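PDB 3MI6: alpha-galactosidase from Lactobacillus brevis, which probably hydrolyses terminal, non-reducing alpha-D-galactose residues from alpha-D-galactosides such as galactose oligosaccharides and galactomannans, as a glycosyl hydrolase of family 36. Local coordinates for residues T19-Q24 with A31-Y36; L381-V386 with V420-Y425. One frame throughout, in Å; residues are numbered along the deposited sequence.

Contact 1. Residues T19-Q24 with A31-Y36; sequences TSYIFQ and AGQIYY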
loop_
_atom_site.group_PDB
_atom_site.type_symbol
_atom_site.label_atom_id
_atom_site.label_comp_id
_atom_site.label_asym_id
_atom_site.label_seq_id
_atom_site.Cartn_x
_atom_site.Cartn_y
_atom_site.Cartn_z
ATOM N N THR D 19 4.795 -23.503 21.930
ATOM C CA THR D 19 3.436 -23.427 21.402
ATOM C C THR D 19 2.400 -24.302 22.131
ATOM O O THR D 19 2.746 -25.239 22.859
ATOM C CB THR D 19 3.418 -23.658 19.861
ATOM O OG1 THR D 19 3.412 -25.054 19.547
ATOM C CG2 THR D 19 4.640 -23.024 19.223
ATOM N N SER D 20 1.126 -23.975 21.932
ATOM C CA SER D 20 0.028 -24.776 22.454
ATOM C C SER D 20 -1.029 -24.975 21.392
ATOM O O SER D 20 -1.662 -24.024 20.954
ATOM C CB SER D 20 -0.630 -24.103 23.668
ATOM O OG SER D 20 0.237 -24.077 24.789
ATOM N N TYR D 21 -1.220 -26.218 20.984
ATOM C CA TYR D 21 -2.323 -26.604 20.120
ATOM C C TYR D 21 -3.332 -27.285 21.048
ATOM O O TYR D 21 -2.997 -28.250 21.726
ATOM C CB TYR D 21 -1.790 -27.585 19.077
ATOM C CG TYR D 21 -2.698 -27.909 17.900
ATOM C CD1 TYR D 21 -3.812 -28.718 18.055
ATOM C CD2 TYR D 21 -2.397 -27.450 16.621
ATOM C CE1 TYR D 21 -4.621 -29.030 16.987
ATOM C CE2 TYR D 21 -3.191 -27.761 15.544
ATOM C CZ TYR D 21 -4.302 -28.555 15.729
ATOM O OH TYR D 21 -5.104 -28.861 14.654
ATOM N N ILE D 22 -4.551 -26.766 21.112
ATOM C CA ILE D 22 -5.553 -27.291 22.022
ATOM C C ILE D 22 -6.867 -27.569 21.292
ATOM O O ILE D 22 -7.383 -26.696 20.580
ATOM C CB ILE D 22 -5.872 -26.288 23.143
ATOM C CG1 ILE D 22 -4.598 -25.780 23.816
ATOM C CG2 ILE D 22 -6.815 -26.894 24.164
ATOM C CD1 ILE D 22 -4.845 -24.547 24.717
ATOM N N PHE D 23 -7.416 -28.771 21.476
ATOM C CA PHE D 23 -8.776 -29.052 21.019
ATOM C C PHE D 23 -9.595 -29.859 22.022
ATOM O O PHE D 23 -9.053 -30.380 22.993
ATOM C CB PHE D 23 -8.792 -29.717 19.638
ATOM C CG PHE D 23 -8.128 -31.072 19.586
ATOM C CD1 PHE D 23 -6.750 -31.182 19.504
ATOM C CD2 PHE D 23 -8.892 -32.233 19.569
ATOM C CE1 PHE D 23 -6.141 -32.415 19.428
ATOM C CE2 PHE D 23 -8.284 -33.485 19.496
ATOM C CZ PHE D 23 -6.906 -33.573 19.424
ATOM N N GLN D 24 -10.898 -29.967 21.765
ATOM C CA GLN D 24 -11.829 -30.580 22.703
ATOM C C GLN D 24 -12.920 -31.384 21.999
ATOM O O GLN D 24 -13.474 -30.948 20.987
ATOM C CB GLN D 24 -12.474 -29.499 23.568
ATOM C CG GLN D 24 -13.336 -30.029 24.697
ATOM C CD GLN D 24 -13.914 -28.912 25.569
ATOM O OE1 GLN D 24 -14.246 -27.824 25.080
ATOM N NE2 GLN D 24 -14.047 -29.185 26.867
ATOM N N ALA D 31 -14.695 -33.199 17.205
ATOM C CA ALA D 31 -13.594 -32.468 17.833
ATOM C C ALA D 31 -13.609 -30.977 17.479
ATOM O O ALA D 31 -13.730 -30.604 16.308
ATOM C CB ALA D 31 -12.250 -33.097 17.450
ATOM N N GLY D 32 -13.481 -30.139 18.508
ATOM C CA GLY D 32 -13.543 -28.690 18.381
ATOM C C GLY D 32 -12.213 -28.028 18.681
ATOM O O GLY D 32 -11.630 -28.179 19.753
ATOM N N GLN D 33 -11.719 -27.292 17.701
ATOM C CA GLN D 33 -10.437 -26.621 17.815
ATOM C C GLN D 33 -10.617 -25.451 18.755
ATOM O O GLN D 33 -11.600 -24.723 18.647
ATOM C CB GLN D 33 -10.002 -26.155 16.434
ATOM C CG GLN D 33 -9.038 -25.039 16.428
ATOM C CD GLN D 33 -7.698 -25.432 16.961
ATOM O OE1 GLN D 33 -7.298 -26.607 16.933
ATOM N NE2 GLN D 33 -6.970 -24.439 17.446
ATOM N N ILE D 34 -9.693 -25.292 19.701
ATOM C CA ILE D 34 -9.814 -24.220 20.687
ATOM C C ILE D 34 -8.779 -23.099 20.462
ATOM O O ILE D 34 -9.112 -21.917 20.493
ATOM C CB ILE D 34 -9.677 -24.753 22.145
ATOM C CG1 ILE D 34 -10.457 -26.045 22.331
ATOM C CG2 ILE D 34 -10.170 -23.728 23.158
ATOM C CD1 ILE D 34 -10.529 -26.469 23.759
ATOM N N TYR D 35 -7.526 -23.474 20.236
ATOM C CA TYR D 35 -6.463 -22.487 20.185
ATOM C C TYR D 35 -5.131 -23.042 19.685
ATOM O O TYR D 35 -4.729 -24.144 20.052
ATOM C CB TYR D 35 -6.273 -21.866 21.570
ATOM C CG TYR D 35 -5.000 -21.082 21.679
ATOM C CD1 TYR D 35 -4.940 -19.747 21.271
ATOM C CD2 TYR D 35 -3.846 -21.670 22.174
ATOM C CE1 TYR D 35 -3.751 -19.019 21.368
ATOM C CE2 TYR D 35 -2.669 -20.961 22.266
ATOM C CZ TYR D 35 -2.625 -19.641 21.861
ATOM O OH TYR D 35 -1.448 -18.950 21.966
ATOM N N TYR D 36 -4.449 -22.272 18.846
ATOM C CA TYR D 36 -3.106 -22.632 18.385
ATOM C C TYR D 36 -2.359 -21.322 18.315
ATOM O O TYR D 36 -2.798 -20.383 17.650
ATOM C CB TYR D 36 -3.142 -23.356 17.028
ATOM C CG TYR D 36 -1.805 -23.885 16.530
ATOM C CD1 TYR D 36 -0.758 -24.153 17.405
ATOM C CD2 TYR D 36 -1.599 -24.137 15.176
ATOM C CE1 TYR D 36 0.473 -24.642 16.940
ATOM C CE2 TYR D 36 -0.375 -24.622 14.699
ATOM C CZ TYR D 36 0.660 -24.872 15.581
ATOM O OH TYR D 36 1.871 -25.350 15.096
HETATM O O HOH W 1 3.896 -25.520 17.021
#
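Tyr21 lays the CD2 corner of its ring over the centre of the Tyr36 ring, CD2 coming to 3.6 Å from Tyr36 CG. It is an edge-to-face pair, centroids 4.9 Å apart and planes at 56°. Tyr21 and Tyr36, a non-hydrogen-bonded pair, share a face of the antiparallel hairpin, and with CG anti to the backbone N in both (chi1 -168° and -174°) the rings meet. At the Tyr36 ring edge a water joins Tyr36 OH (2.8 Å) to Thr19 OG1 (2.6 Å), which also hydrogen-bonds Thr16 OG1. An alanine in place of Tyr36 would probably leave the Tyr21 ring without the face it rests on and the water without one of its two anchors. On the other face Ile22 CG2 meets Ile34 CD1 at 3.8 Å, and Ile22 CD1 lies against the Tyr35 ring. In strand 31-36 Ile34 and Tyr35 both face Ile22, a classic beta bulge: Ile22 O accepts from Ile34 N at 2.8 Å and from Tyr35 N at 3.2 Å. Tyr21 OH reaches Glu76 and Lys162, while Leu298 packs on both Tyr21 and Tyr36. The contact is mainly apolar, yet the hydroxyls of Tyr21 and Tyr36 find polar partners.

Contact 2. Residues L381-V386 with V420-Y425; sequences LGDWFV and VDSDLY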
loop_
_atom_site.group_PDB
_atom_site.type_symbol
_atom_site.label_atom_id
_atom_site.label_comp_id
_atom_site.label_asym_id
_atom_site.label_seq_id
_atom_site.Cartn_x
_atom_site.Cartn_y
_atom_site.Cartn_z
ATOM N N LEU D 381 14.849 -43.977 -23.881
ATOM C CA LEU D 381 14.303 -43.815 -22.546
ATOM C C LEU D 381 13.547 -45.063 -22.135
ATOM O O LEU D 381 12.418 -45.261 -22.533
ATOM C CB LEU D 381 13.393 -42.589 -22.480
ATOM C CG LEU D 381 13.753 -41.568 -21.395
ATOM C CD1 LEU D 381 15.262 -41.380 -21.263
ATOM C CD2 LEU D 381 13.076 -40.242 -21.672
ATOM N N GLY D 382 14.188 -45.904 -21.338
ATOM C CA GLY D 382 13.594 -47.145 -20.874
ATOM C C GLY D 382 14.605 -48.273 -20.964
ATOM O O GLY D 382 14.417 -49.342 -20.394
ATOM N N ASP D 383 15.689 -48.020 -21.688
ATOM C CA ASP D 383 16.730 -49.013 -21.916
ATOM C C ASP D 383 17.925 -48.791 -20.996
ATOM O O ASP D 383 18.997 -48.364 -21.429
ATOM C CB ASP D 383 17.190 -48.962 -23.370
ATOM C CG ASP D 383 16.126 -49.430 -24.330
ATOM O OD1 ASP D 383 15.169 -50.090 -23.877
ATOM O OD2 ASP D 383 16.257 -49.139 -25.537
ATOM N N TRP D 384 17.735 -49.101 -19.723
ATOM C CA TRP D 384 18.734 -48.811 -18.706
ATOM C C TRP D 384 19.900 -49.802 -18.708
ATOM O O TRP D 384 20.186 -50.478 -17.714
ATOM C CB TRP D 384 18.058 -48.695 -17.336
ATOM C CG TRP D 384 16.934 -47.694 -17.379
ATOM C CD1 TRP D 384 15.601 -47.943 -17.205
ATOM C CD2 TRP D 384 17.046 -46.292 -17.658
ATOM N NE1 TRP D 384 14.883 -46.779 -17.337
ATOM C CE2 TRP D 384 15.746 -45.751 -17.616
ATOM C CE3 TRP D 384 18.124 -45.440 -17.926
ATOM C CZ2 TRP D 384 15.488 -44.396 -17.833
ATOM C CZ3 TRP D 384 17.870 -44.091 -18.140
ATOM C CH2 TRP D 384 16.560 -43.581 -18.089
ATOM N N PHE D 385 20.565 -49.871 -19.855
ATOM C CA PHE D 385 21.767 -50.662 -19.996
ATOM C C PHE D 385 22.763 -49.901 -20.880
ATOM O O PHE D 385 22.381 -48.979 -21.597
ATOM C CB PHE D 385 21.437 -52.053 -20.546
ATOM C CG PHE D 385 20.585 -52.036 -21.780
ATOM C CD1 PHE D 385 21.076 -51.535 -22.973
ATOM C CD2 PHE D 385 19.303 -52.544 -21.755
ATOM C CE1 PHE D 385 20.296 -51.520 -24.118
ATOM C CE2 PHE D 385 18.525 -52.535 -22.893
ATOM C CZ PHE D 385 19.023 -52.020 -24.080
ATOM N N VAL D 386 24.033 -50.299 -20.818
ATOM C CA VAL D 386 25.149 -49.569 -21.427
ATOM C C VAL D 386 25.111 -49.387 -22.958
ATOM O O VAL D 386 24.781 -50.308 -23.711
ATOM C CB VAL D 386 26.485 -50.240 -21.060
ATOM C CG1 VAL D 386 27.612 -49.222 -21.123
ATOM C CG2 VAL D 386 26.393 -50.902 -19.671
ATOM N N VAL D 420 9.129 -44.022 -27.275
ATOM C CA VAL D 420 8.519 -44.995 -28.176
ATOM C C VAL D 420 9.598 -45.735 -28.959
ATOM O O VAL D 420 9.484 -46.940 -29.206
ATOM C CB VAL D 420 7.503 -44.369 -29.153
ATOM C CG1 VAL D 420 6.907 -45.438 -30.045
ATOM C CG2 VAL D 420 6.400 -43.663 -28.395
ATOM N N ASP D 421 10.646 -45.016 -29.347
ATOM C CA ASP D 421 11.823 -45.669 -29.903
ATOM C C ASP D 421 12.628 -46.296 -28.775
ATOM O O ASP D 421 13.668 -45.771 -28.392
ATOM C CB ASP D 421 12.706 -44.681 -30.689
ATOM C CG ASP D 421 13.808 -45.388 -31.507
ATOM O OD1 ASP D 421 13.762 -46.638 -31.628
ATOM O OD2 ASP D 421 14.712 -44.697 -32.035
ATOM N N SER D 422 12.151 -47.410 -28.232
ATOM C CA SER D 422 12.917 -48.113 -27.213
ATOM C C SER D 422 12.533 -49.584 -27.034
ATOM O O SER D 422 11.355 -49.938 -27.039
ATOM C CB SER D 422 12.819 -47.375 -25.877
ATOM O OG SER D 422 11.621 -47.701 -25.215
ATOM N N ASP D 423 13.547 -50.425 -26.857
ATOM C CA ASP D 423 13.367 -51.856 -26.598
ATOM C C ASP D 423 12.243 -52.159 -25.600
ATOM O O ASP D 423 11.536 -53.163 -25.732
ATOM C CB ASP D 423 14.678 -52.484 -26.078
ATOM C CG ASP D 423 15.773 -52.595 -27.159
ATOM O OD1 ASP D 423 15.595 -52.055 -28.282
ATOM O OD2 ASP D 423 16.821 -53.227 -26.869
ATOM N N LEU D 424 12.098 -51.303 -24.594
ATOM C CA LEU D 424 11.122 -51.525 -23.538
ATOM C C LEU D 424 9.726 -51.433 -24.132
ATOM O O LEU D 424 8.833 -52.216 -23.796
ATOM C CB LEU D 424 11.286 -50.474 -22.436
ATOM C CG LEU D 424 11.015 -50.864 -20.981
ATOM C CD1 LEU D 424 10.881 -49.613 -20.112
ATOM C CD2 LEU D 424 9.780 -51.713 -20.858
ATOM N N TYR D 425 9.540 -50.467 -25.022
ATOM C CA TYR D 425 8.217 -50.191 -25.539
ATOM C C TYR D 425 7.757 -51.376 -26.363
ATOM O O TYR D 425 6.576 -51.703 -26.398
ATOM C CB TYR D 425 8.211 -48.905 -26.364
ATOM C CG TYR D 425 6.891 -48.638 -27.038
ATOM C CD1 TYR D 425 5.779 -48.255 -26.306
ATOM C CD2 TYR D 425 6.756 -48.778 -28.411
ATOM C CE1 TYR D 425 4.565 -48.017 -26.923
ATOM C CE2 TYR D 425 5.556 -48.545 -29.036
ATOM C CZ TYR D 425 4.457 -48.163 -28.294
ATOM O OH TYR D 425 3.250 -47.932 -28.932
#
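Asp383 turns its carboxylate to the 420-425 turn and receives two neighbouring amides, one on each oxygen. Asp423 N donates to the syn lone pair of Asp383 OD2 at 3.3 Å, and Leu424 N makes a weak bond to Asp383 OD1 at 3.4 Å, bent to 133° at the hydrogen. With CG anti to its own carbonyl carbon (chi1 -68°), the Asp383 side chain comes up against Asp423 CB, 3.3 Å from Asp383 OD1. The two side chains cross at about a right angle, their carboxylate planes 56° apart, and Asp383 OD2 to Asp423 OD1 is 4.1 Å; these like charges would probably oppose each other, and the amides may offset part of this. Ser422 OG turns back to Ser419 O and takes a weak bond from Tyr425 N. Farther out, Leu424 CD1 packs on Gly382, 3.6 Å from Gly382 O, at a position whose backbone angles suit glycine and where a CB would point at Leu424. Phe385 brings CZ, at its ring edge, to Asp423 OD2 at 3.8 Å, and Tyr459 touches Leu424. A carboxylate accepting two successive backbone amides thus joins two TIM-barrel loops, after strands 363-366 and 417-418, with Leu381 close to Asp368, a predicted substrate-binding residue.

Contact 1 and contact 2 lie on opposite sides of the chain's centre, about 54 Å apart between their centres and about 40 Å between nearest atoms, and they share no strand, helix or sheet. Contact 1 comes first along the chain and closes before contact 2 opens. It is the last hairpin of the four-stranded antiparallel sheet formed by strands 4-6, 11-15, 19-25 and 31-36, in the N-terminal beta-rich part of the protein. Contact 2 joins loops that follow barrel strands 363-366 and 408-413 (the second by way of strand 417-418), beside predicted substrate-binding residues. One therefore knits a hairpin far from the annotated sites, the other joins loops near the probable galactoside pocket.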